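Local coordinates for ABC transporter substrate-binding protein (Rhizobium radiobacter, PDB 6TFX) that binds the opine mannopinic acid as the periplasmic solute-binding protein of an ABC importer, probably handing it to the membrane transporter for uptake, at residues V242-P247 / E459-W464; P247-L252 / G385-P390. All coordinates share one frame; numbering follows the deposited sequence.

Interaction 1 (V242-P247 / E459-W464); sequences VDTIEP and ENLGTW. With N72 ((2~{R})-2-[[(3~{R},4~{R},5~{S})-3,4,5,6-tetrakis(oxidanyl)-2-oxidanylidene-hexyl]amino]pentanedioic acid), chain C.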
ATOM      1  N   VAL A 242     -19.675   8.892   4.368  1.00 26.52           N
ATOM      2  CA  VAL A 242     -18.539   8.591   3.516  1.00 26.50           C
ATOM      3  C   VAL A 242     -17.274   8.888   4.318  1.00 27.77           C
ATOM      4  O   VAL A 242     -17.124   9.989   4.859  1.00 28.79           O
ATOM      5  CB  VAL A 242     -18.550   9.294   2.133  1.00 31.93           C
ATOM      6  CG1 VAL A 242     -17.271   8.973   1.353  1.00 31.35           C
ATOM      7  CG2 VAL A 242     -19.771   8.879   1.318  1.00 32.75           C
ATOM      8  N   ASP A 243     -16.398   7.886   4.434  1.00 20.31           N
ATOM      9  CA  ASP A 243     -15.120   8.041   5.118  1.00 18.97           C
ATOM     10  C   ASP A 243     -14.046   8.239   4.056  1.00 21.02           C
ATOM     11  O   ASP A 243     -13.987   7.451   3.108  1.00 20.73           O
ATOM     12  CB  ASP A 243     -14.784   6.785   5.943  1.00 20.99           C
ATOM     13  CG  ASP A 243     -15.650   6.630   7.185  1.00 30.16           C
ATOM     14  OD1 ASP A 243     -15.800   7.634   7.945  1.00 33.56           O
ATOM     15  OD2 ASP A 243     -16.187   5.527   7.394  1.00 31.85           O
ATOM     16  N   THR A 244     -13.214   9.297   4.204  1.00 17.41           N
ATOM     17  CA  THR A 244     -12.062   9.529   3.315  1.00 16.86           C
ATOM     18  C   THR A 244     -10.890   9.183   4.207  1.00 23.29           C
ATOM     19  O   THR A 244     -10.754   9.766   5.292  1.00 26.38           O
ATOM     20  CB  THR A 244     -12.053  10.943   2.719  1.00 22.68           C
ATOM     21  OG1 THR A 244     -12.016  11.892   3.782  1.00 25.94           O
ATOM     22  CG2 THR A 244     -13.252  11.188   1.799  1.00 22.83           C
ATOM     23  N   ILE A 245     -10.097   8.177   3.801  1.00 17.54           N
ATOM     24  CA  ILE A 245      -9.090   7.530   4.648  1.00 16.72           C
ATOM     25  C   ILE A 245      -7.666   7.822   4.230  1.00 19.79           C
ATOM     26  O   ILE A 245      -7.290   7.586   3.074  1.00 19.78           O
ATOM     27  CB  ILE A 245      -9.351   5.980   4.693  1.00 19.65           C
ATOM     28  CG1 ILE A 245     -10.866   5.645   4.821  1.00 20.69           C
ATOM     29  CG2 ILE A 245      -8.515   5.280   5.790  1.00 20.81           C
ATOM     30  CD1 ILE A 245     -11.249   4.175   4.706  1.00 27.34           C
ATOM     31  N   GLU A 246      -6.863   8.294   5.188  1.00 16.36           N
ATOM     32  CA  GLU A 246      -5.433   8.467   4.949  1.00 17.05           C
ATOM     33  C   GLU A 246      -4.749   7.081   5.038  1.00 19.62           C
ATOM     34  O   GLU A 246      -5.296   6.156   5.646  1.00 18.87           O
ATOM     35  CB  GLU A 246      -4.842   9.375   6.028  1.00 19.05           C
ATOM     36  CG  GLU A 246      -5.253  10.825   5.850  1.00 25.26           C
ATOM     37  CD  GLU A 246      -4.856  11.761   6.974  1.00 50.31           C
ATOM     38  OE1 GLU A 246      -3.775  11.561   7.576  1.00 55.49           O
ATOM     39  OE2 GLU A 246      -5.624  12.711   7.239  1.00 41.91           O
ATOM     40  N   PRO A 247      -3.540   6.903   4.469  1.00 16.61           N
ATOM     41  CA  PRO A 247      -2.785   7.915   3.727  1.00 16.44           C
ATOM     42  C   PRO A 247      -3.277   8.016   2.277  1.00 19.66           C
ATOM     43  O   PRO A 247      -3.872   7.080   1.715  1.00 19.55           O
ATOM     44  CB  PRO A 247      -1.348   7.374   3.775  1.00 19.14           C
ATOM     45  CG  PRO A 247      -1.482   5.898   3.869  1.00 21.69           C
ATOM     46  CD  PRO A 247      -2.801   5.629   4.581  1.00 18.62           C
ATOM     47  N   GLU A 459      -2.579  12.202  -5.900  1.00 15.31           N
ATOM     48  CA  GLU A 459      -2.627  11.259  -4.793  1.00 13.91           C
ATOM     49  C   GLU A 459      -4.098  11.288  -4.362  1.00 16.91           C
ATOM     50  O   GLU A 459      -4.745  12.349  -4.470  1.00 16.70           O
ATOM     51  CB  GLU A 459      -1.667  11.600  -3.633  1.00 14.79           C
ATOM     52  CG  GLU A 459      -1.938  12.922  -2.942  1.00 19.44           C
ATOM     53  CD  GLU A 459      -0.880  13.340  -1.937  1.00 27.83           C
ATOM     54  OE1 GLU A 459       0.129  12.617  -1.783  1.00 20.24           O
ATOM     55  OE2 GLU A 459      -1.044  14.427  -1.337  1.00 27.33           O
ATOM     56  N   ASN A 460      -4.643  10.140  -3.937  1.00 14.98           N
ATOM     57  CA  ASN A 460      -6.044  10.119  -3.520  1.00 14.80           C
ATOM     58  C   ASN A 460      -6.219   9.427  -2.154  1.00 17.25           C
ATOM     59  O   ASN A 460      -5.642   8.362  -1.898  1.00 15.76           O
ATOM     60  CB  ASN A 460      -6.920   9.366  -4.546  1.00 16.12           C
ATOM     61  CG  ASN A 460      -6.219   8.208  -5.233  1.00 18.64           C
ATOM     62  OD1 ASN A 460      -5.893   7.155  -4.629  1.00 17.25           O
ATOM     63  ND2 ASN A 460      -5.922   8.414  -6.481  1.00 14.01           N
ATOM     64  N   LEU A 461      -7.073  10.004  -1.315  1.00 15.60           N
ATOM     65  CA  LEU A 461      -7.419   9.352  -0.066  1.00 15.91           C
ATOM     66  C   LEU A 461      -8.300   8.139  -0.427  1.00 18.05           C
ATOM     67  O   LEU A 461      -8.909   8.132  -1.510  1.00 17.29           O
ATOM     68  CB  LEU A 461      -8.265  10.319   0.794  1.00 16.60           C
ATOM     69  CG  LEU A 461      -7.521  11.548   1.270  1.00 19.79           C
ATOM     70  CD1 LEU A 461      -8.485  12.537   1.910  1.00 20.51           C
ATOM     71  CD2 LEU A 461      -6.443  11.160   2.276  1.00 19.22           C
ATOM     72  N   GLY A 462      -8.377   7.153   0.466  1.00 16.24           N
ATOM     73  CA  GLY A 462      -9.267   6.014   0.250  1.00 17.15           C
ATOM     74  C   GLY A 462     -10.689   6.499   0.477  1.00 20.58           C
ATOM     75  O   GLY A 462     -10.911   7.353   1.328  1.00 20.79           O
ATOM     76  N   THR A 463     -11.655   6.015  -0.295  1.00 16.63           N
ATOM     77  CA  THR A 463     -13.047   6.471  -0.153  1.00 17.21           C
ATOM     78  C   THR A 463     -13.924   5.254   0.075  1.00 20.15           C
ATOM     79  O   THR A 463     -13.888   4.316  -0.715  1.00 19.56           O
ATOM     80  CB  THR A 463     -13.526   7.234  -1.402  1.00 25.62           C
ATOM     81  OG1 THR A 463     -13.255   6.437  -2.551  1.00 27.74           O
ATOM     82  CG2 THR A 463     -12.871   8.593  -1.550  1.00 22.30           C
ATOM     83  N   TRP A 464     -14.702   5.268   1.159  1.00 18.42           N
ATOM     84  CA  TRP A 464     -15.579   4.144   1.497  1.00 20.38           C
ATOM     85  C   TRP A 464     -16.867   4.668   2.093  1.00 25.03           C
ATOM     86  O   TRP A 464     -16.831   5.653   2.832  1.00 25.96           O
ATOM     87  CB  TRP A 464     -14.863   3.230   2.520  1.00 20.43           C
ATOM     88  CG  TRP A 464     -13.676   2.486   1.958  1.00 21.12           C
ATOM     89  CD1 TRP A 464     -12.432   2.988   1.677  1.00 24.17           C
ATOM     90  CD2 TRP A 464     -13.605   1.085   1.700  1.00 21.20           C
ATOM     91  NE1 TRP A 464     -11.625   1.996   1.171  1.00 23.87           N
ATOM     92  CE2 TRP A 464     -12.307   0.812   1.199  1.00 25.56           C
ATOM     93  CE3 TRP A 464     -14.499   0.019   1.881  1.00 23.14           C
ATOM     94  CZ2 TRP A 464     -11.889  -0.479   0.872  1.00 25.00           C
ATOM     95  CZ3 TRP A 464     -14.093  -1.258   1.522  1.00 24.82           C
ATOM     96  CH2 TRP A 464     -12.798  -1.496   1.035  1.00 24.96           C
TER
HETATM   97  OAB N72 C 601      -7.449   6.233  -9.009  1.00 21.50           O
HETATM   98  CAF N72 C 601      -6.204   5.696  -8.519  1.00 20.18           C
HETATM   99  CAG N72 C 601      -6.230   4.232  -7.965  1.00 24.02           C
HETATM  100  OAC N72 C 601      -7.514   3.765  -7.703  1.00 19.48           O
HETATM  101  CAH N72 C 601      -5.125   4.013  -6.930  1.00 18.82           C
HETATM  102  OAM N72 C 601      -4.455   5.064  -6.347  1.00 15.25           O
HETATM  103  CAI N72 C 601      -5.052   3.219  -5.641  1.00 24.60           C
HETATM  104  OAD N72 C 601      -6.314   3.172  -5.012  1.00 17.85           O
HETATM  105  CAJ N72 C 601      -4.291   1.926  -5.808  1.00 17.64           C
HETATM  106  OAE N72 C 601      -3.445   1.852  -6.736  1.00 16.87           O
HETATM  107  CAK N72 C 601      -4.602   0.710  -4.890  1.00 16.54           C
HETATM  108  N   N72 C 601      -3.504   0.441  -3.992  1.00 16.42           N
HETATM  109  CA  N72 C 601      -2.750  -0.753  -4.061  1.00 24.14           C
HETATM  110  C   N72 C 601      -2.900  -1.629  -5.273  1.00 18.56           C
HETATM  111  O   N72 C 601      -2.264  -1.695  -6.399  1.00 16.41           O
HETATM  112  CB  N72 C 601      -1.315  -0.484  -3.601  1.00 20.82           C
HETATM  113  CG  N72 C 601      -0.189  -1.411  -4.063  1.00 16.80           C
HETATM  114  CD  N72 C 601       0.977  -1.489  -3.075  1.00 18.84           C
HETATM  115  OE1 N72 C 601       0.804  -1.339  -1.822  1.00 17.16           O
HETATM  116  OE2 N72 C 601       2.121  -1.723  -3.523  1.00 16.65           O
HETATM  117  OXT N72 C 601      -3.812  -2.403  -4.927  1.00 17.33           O
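D243 and W464 face each other as a hydrogen-bonded pair of an antiparallel sheet, and I245 with G462 forms the next one. D243 N gives to W464 O at 2.8 Å, and W464 N returns a bond to D243 O. The second pair is also closed by two bonds: I245 N reaches G462 O at 2.7 Å, while G462 N meets I245 O. T244 and T463 form the non-hydrogen-bonded pair between them, where T244 CA comes within 3.2 Å of G462 O in a CA-H...O contact.

Apolar packing differs on the two faces. On the side of I245 and W464, the isoleucine puts CG1 anti to its own carbonyl carbon (chi1 -42°), and its end, CD1, comes obliquely against the indole, 3.5 Å from W464 CD1. P484 touches both of these side chains. L461 splits its two methyls: CD1 crosses T244 at an angle, 4.0 Å from T244 CB, whereas CD2 runs beside E246, 3.8 Å from E246 CG.

The polar ends find partners outside the two segments. D243 OD2 takes a hydrogen bond from W472 NE1 and a salt bridge from R466 NE, and T463 OG1 bonds N225 O. Toward the start of 459-464, N460 turns away from 242-247, and its OD1 accepts from the OAM hydroxyl of mannopinic acid at 3.1 Å.

Beyond I245 the first strand turns a corner through a cis peptide before P247, while 459-464 runs on. The result is a twisted antiparallel pair in the periplasmic binding protein fold, with its N460 end lining the ligand pocket.

Interaction 2 (P247-L252 / G385-P390); sequences PAELNL and GAARFP. With N72 ((2~{R})-2-[[(3~{R},4~{R},5~{S})-3,4,5,6-tetrakis(oxidanyl)-2-oxidanylidene-hexyl]amino]pentanedioic acid), chain C.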
ATOM      1  N   PRO A 247      -3.540   6.903   4.469  1.00 16.61           N
ATOM      2  CA  PRO A 247      -2.785   7.915   3.727  1.00 16.44           C
ATOM      3  C   PRO A 247      -3.277   8.016   2.277  1.00 19.66           C
ATOM      4  O   PRO A 247      -3.872   7.080   1.715  1.00 19.55           O
ATOM      5  CB  PRO A 247      -1.348   7.374   3.775  1.00 19.14           C
ATOM      6  CG  PRO A 247      -1.482   5.898   3.869  1.00 21.69           C
ATOM      7  CD  PRO A 247      -2.801   5.629   4.581  1.00 18.62           C
ATOM      8  N   ALA A 248      -3.005   9.152   1.669  1.00 16.34           N
ATOM      9  CA  ALA A 248      -3.302   9.323   0.255  1.00 14.20           C
ATOM     10  C   ALA A 248      -2.295   8.496  -0.546  1.00 18.07           C
ATOM     11  O   ALA A 248      -1.092   8.480  -0.241  1.00 16.94           O
ATOM     12  CB  ALA A 248      -3.193  10.783  -0.113  1.00 14.91           C
ATOM     13  N   GLU A 249      -2.794   7.769  -1.556  1.00 14.58           N
ATOM     14  CA  GLU A 249      -1.902   6.955  -2.383  1.00 13.57           C
ATOM     15  C   GLU A 249      -1.513   7.766  -3.616  1.00 17.10           C
ATOM     16  O   GLU A 249      -2.398   8.300  -4.294  1.00 16.98           O
ATOM     17  CB  GLU A 249      -2.640   5.675  -2.825  1.00 15.04           C
ATOM     18  CG  GLU A 249      -2.992   4.780  -1.652  1.00 15.32           C
ATOM     19  CD  GLU A 249      -3.683   3.522  -2.132  1.00 23.40           C
ATOM     20  OE1 GLU A 249      -4.903   3.577  -2.402  1.00 21.16           O
ATOM     21  OE2 GLU A 249      -2.999   2.483  -2.258  1.00 19.96           O
ATOM     22  N   LEU A 250      -0.207   7.898  -3.881  1.00 14.54           N
ATOM     23  CA  LEU A 250       0.242   8.676  -5.043  1.00 13.65           C
ATOM     24  C   LEU A 250       0.318   7.798  -6.267  1.00 16.77           C
ATOM     25  O   LEU A 250       0.971   6.740  -6.226  1.00 14.65           O
ATOM     26  CB  LEU A 250       1.642   9.274  -4.784  1.00 13.59           C
ATOM     27  CG  LEU A 250       2.357  10.000  -5.936  1.00 17.81           C
ATOM     28  CD1 LEU A 250       1.558  11.181  -6.465  1.00 17.65           C
ATOM     29  CD2 LEU A 250       3.733  10.445  -5.509  1.00 17.40           C
ATOM     30  N   ASN A 251      -0.275   8.290  -7.376  1.00 15.93           N
ATOM     31  CA  ASN A 251      -0.253   7.613  -8.664  1.00 15.61           C
ATOM     32  C   ASN A 251       0.837   8.244  -9.508  1.00 16.34           C
ATOM     33  O   ASN A 251       0.901   9.477  -9.587  1.00 15.79           O
ATOM     34  CB  ASN A 251      -1.596   7.821  -9.378  1.00 14.47           C
ATOM     35  CG  ASN A 251      -2.753   7.424  -8.496  1.00 18.05           C
ATOM     36  OD1 ASN A 251      -3.554   8.277  -8.043  1.00 18.84           O
ATOM     37  ND2 ASN A 251      -2.830   6.144  -8.194  1.00 13.17           N
ATOM     38  N   LEU A 252       1.687   7.424 -10.116  1.00 13.79           N
ATOM     39  CA  LEU A 252       2.730   7.945 -10.999  1.00 13.53           C
ATOM     40  C   LEU A 252       2.765   7.103 -12.247  1.00 16.35           C
ATOM     41  O   LEU A 252       2.416   5.911 -12.178  1.00 13.47           O
ATOM     42  CB  LEU A 252       4.116   7.804 -10.369  1.00 13.68           C
ATOM     43  CG  LEU A 252       4.385   8.661  -9.130  1.00 16.56           C
ATOM     44  CD1 LEU A 252       4.586   7.773  -7.893  1.00 16.69           C
ATOM     45  CD2 LEU A 252       5.616   9.517  -9.351  1.00 18.04           C
ATOM     46  N   GLY A 385      -0.198   3.136  -8.121  1.00 13.48           N
ATOM     47  CA  GLY A 385      -0.638   4.065  -7.081  1.00 12.81           C
ATOM     48  C   GLY A 385      -0.436   3.435  -5.721  1.00 14.88           C
ATOM     49  O   GLY A 385      -0.958   2.345  -5.464  1.00 15.44           O
ATOM     50  N   ALA A 386       0.318   4.097  -4.842  1.00 12.39           N
ATOM     51  CA  ALA A 386       0.577   3.501  -3.521  1.00 13.70           C
ATOM     52  C   ALA A 386       1.067   4.552  -2.551  1.00 15.32           C
ATOM     53  O   ALA A 386       1.513   5.629  -2.960  1.00 15.00           O
ATOM     54  CB  ALA A 386       1.663   2.436  -3.640  1.00 15.15           C
ATOM     55  N   ALA A 387       1.015   4.194  -1.265  1.00 13.72           N
ATOM     56  CA  ALA A 387       1.620   4.974  -0.189  1.00 12.50           C
ATOM     57  C   ALA A 387       2.504   4.021   0.615  1.00 15.71           C
ATOM     58  O   ALA A 387       2.284   2.799   0.593  1.00 16.18           O
ATOM     59  CB  ALA A 387       0.569   5.610   0.725  1.00 13.93           C
ATOM     60  N   ARG A 388       3.488   4.572   1.355  1.00 13.73           N
ATOM     61  CA  ARG A 388       4.332   3.739   2.209  1.00 13.51           C
ATOM     62  C   ARG A 388       4.447   4.477   3.556  1.00 16.52           C
ATOM     63  O   ARG A 388       3.837   5.551   3.720  1.00 16.58           O
ATOM     64  CB  ARG A 388       5.720   3.538   1.559  1.00 12.53           C
ATOM     65  CG  ARG A 388       5.686   2.617   0.307  1.00 13.45           C
ATOM     66  CD  ARG A 388       5.284   1.188   0.699  1.00 14.45           C
ATOM     67  NE  ARG A 388       5.327   0.218  -0.403  1.00 18.00           N
ATOM     68  CZ  ARG A 388       4.261  -0.203  -1.067  1.00 26.98           C
ATOM     69  NH1 ARG A 388       3.071   0.352  -0.850  1.00 17.22           N
ATOM     70  NH2 ARG A 388       4.379  -1.158  -1.982  1.00 18.47           N
ATOM     71  N   PHE A 389       5.229   3.927   4.523  1.00 13.88           N
ATOM     72  CA  PHE A 389       5.397   4.666   5.797  1.00 13.89           C
ATOM     73  C   PHE A 389       5.845   6.104   5.470  1.00 16.50           C
ATOM     74  O   PHE A 389       6.625   6.294   4.531  1.00 17.14           O
ATOM     75  CB  PHE A 389       6.440   4.000   6.708  1.00 16.15           C
ATOM     76  CG  PHE A 389       6.075   2.616   7.177  1.00 17.00           C
ATOM     77  CD1 PHE A 389       4.816   2.352   7.707  1.00 19.06           C
ATOM     78  CD2 PHE A 389       7.002   1.581   7.120  1.00 19.37           C
ATOM     79  CE1 PHE A 389       4.482   1.064   8.154  1.00 20.11           C
ATOM     80  CE2 PHE A 389       6.664   0.291   7.557  1.00 22.61           C
ATOM     81  CZ  PHE A 389       5.407   0.044   8.073  1.00 19.98           C
ATOM     82  N   PRO A 390       5.408   7.102   6.267  1.00 15.12           N
ATOM     83  CA  PRO A 390       5.646   8.506   5.896  1.00 14.53           C
ATOM     84  C   PRO A 390       7.031   9.080   6.191  1.00 15.51           C
ATOM     85  O   PRO A 390       7.154  10.175   6.788  1.00 15.09           O
ATOM     86  CB  PRO A 390       4.562   9.267   6.672  1.00 16.86           C
ATOM     87  CG  PRO A 390       4.322   8.411   7.898  1.00 21.06           C
ATOM     88  CD  PRO A 390       4.427   6.987   7.371  1.00 17.24           C
TER
HETATM   89  OAB N72 C 601      -7.449   6.233  -9.009  1.00 21.50           O
HETATM   90  CAF N72 C 601      -6.204   5.696  -8.519  1.00 20.18           C
HETATM   91  CAG N72 C 601      -6.230   4.232  -7.965  1.00 24.02           C
HETATM   92  OAC N72 C 601      -7.514   3.765  -7.703  1.00 19.48           O
HETATM   93  CAH N72 C 601      -5.125   4.013  -6.930  1.00 18.82           C
HETATM   94  OAM N72 C 601      -4.455   5.064  -6.347  1.00 15.25           O
HETATM   95  CAI N72 C 601      -5.052   3.219  -5.641  1.00 24.60           C
HETATM   96  OAD N72 C 601      -6.314   3.172  -5.012  1.00 17.85           O
HETATM   97  CAJ N72 C 601      -4.291   1.926  -5.808  1.00 17.64           C
HETATM   98  OAE N72 C 601      -3.445   1.852  -6.736  1.00 16.87           O
HETATM   99  CAK N72 C 601      -4.602   0.710  -4.890  1.00 16.54           C
HETATM  100  N   N72 C 601      -3.504   0.441  -3.992  1.00 16.42           N
HETATM  101  CA  N72 C 601      -2.750  -0.753  -4.061  1.00 24.14           C
HETATM  102  C   N72 C 601      -2.900  -1.629  -5.273  1.00 18.56           C
HETATM  103  O   N72 C 601      -2.264  -1.695  -6.399  1.00 16.41           O
HETATM  104  CB  N72 C 601      -1.315  -0.484  -3.601  1.00 20.82           C
HETATM  105  CG  N72 C 601      -0.189  -1.411  -4.063  1.00 16.80           C
HETATM  106  CD  N72 C 601       0.977  -1.489  -3.075  1.00 18.84           C
HETATM  107  OE1 N72 C 601       0.804  -1.339  -1.822  1.00 17.16           O
HETATM  108  OE2 N72 C 601       2.121  -1.723  -3.523  1.00 16.65           O
HETATM  109  OXT N72 C 601      -3.812  -2.403  -4.927  1.00 17.33           O
HETATM  110  O   HOH W   1      -0.873   2.184  -0.641  1.00 18.09           O
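L250 and A386 make an antiparallel hydrogen-bonded pair, closed by L250 N to A386 O at 3.0 Å and A386 N to L250 O at 3.1 Å. N251 and G385 follow as a close non-hydrogen-bonded pair, with G385 CA pressed to 3.2 Å from L250 O in a CA-H...O contact.

The E249 side chain, extended beyond CG, reaches the ligand. Its two carboxylate oxygens take different groups: OE1 accepts from the OAD hydroxyl, and OE2 from the ligand amine N at 2.7 Å. A water that donates to OE2 and accepts from A387 N ties the carboxylate back to the second segment.

R388 holds the glutamate end of the ligand. The guanidinium meets the side-chain carboxylate edge-on: R388 NH1 bonds OE1 of the ligand, and R388 NH2 its OE2 at 2.8 Å. A bend at chi2 (-65°) folds the arginine chain back so that NH1 also reaches A387 O, which helps fix the rotation of the group, as does Q398 at NE. The A387 methyl packs on P247 CG at 3.8 Å.

Helix 392-400 adjoins this contact, Y395 touching L250 and R388 and bonding A386 O. From helix 340-353, L342 and L345 touch N251, while strand 454-467 flanks 247-252 through N460 and T458.

In the fold
Strand 240-255 carries both contacts: interaction 1 uses its first half, interaction 2 the part after the corner at P247, which they share. Their centres lie 11 Å apart in one mixed sheet, where 240-255 pairs with both 454-467 and 381-386. Along the chain, interaction 2 is nested inside the loop that interaction 1 closes. The two also meet directly, N460 N lying 2.9 Å from E249 O in a probable hydrogen bond. In this way the sheet and the loop after 381-386 bring distant sequence regions together around mannopinic acid, N460 and E249 at its sugar-derived chain and amine, R388 at the glutamate carboxylate.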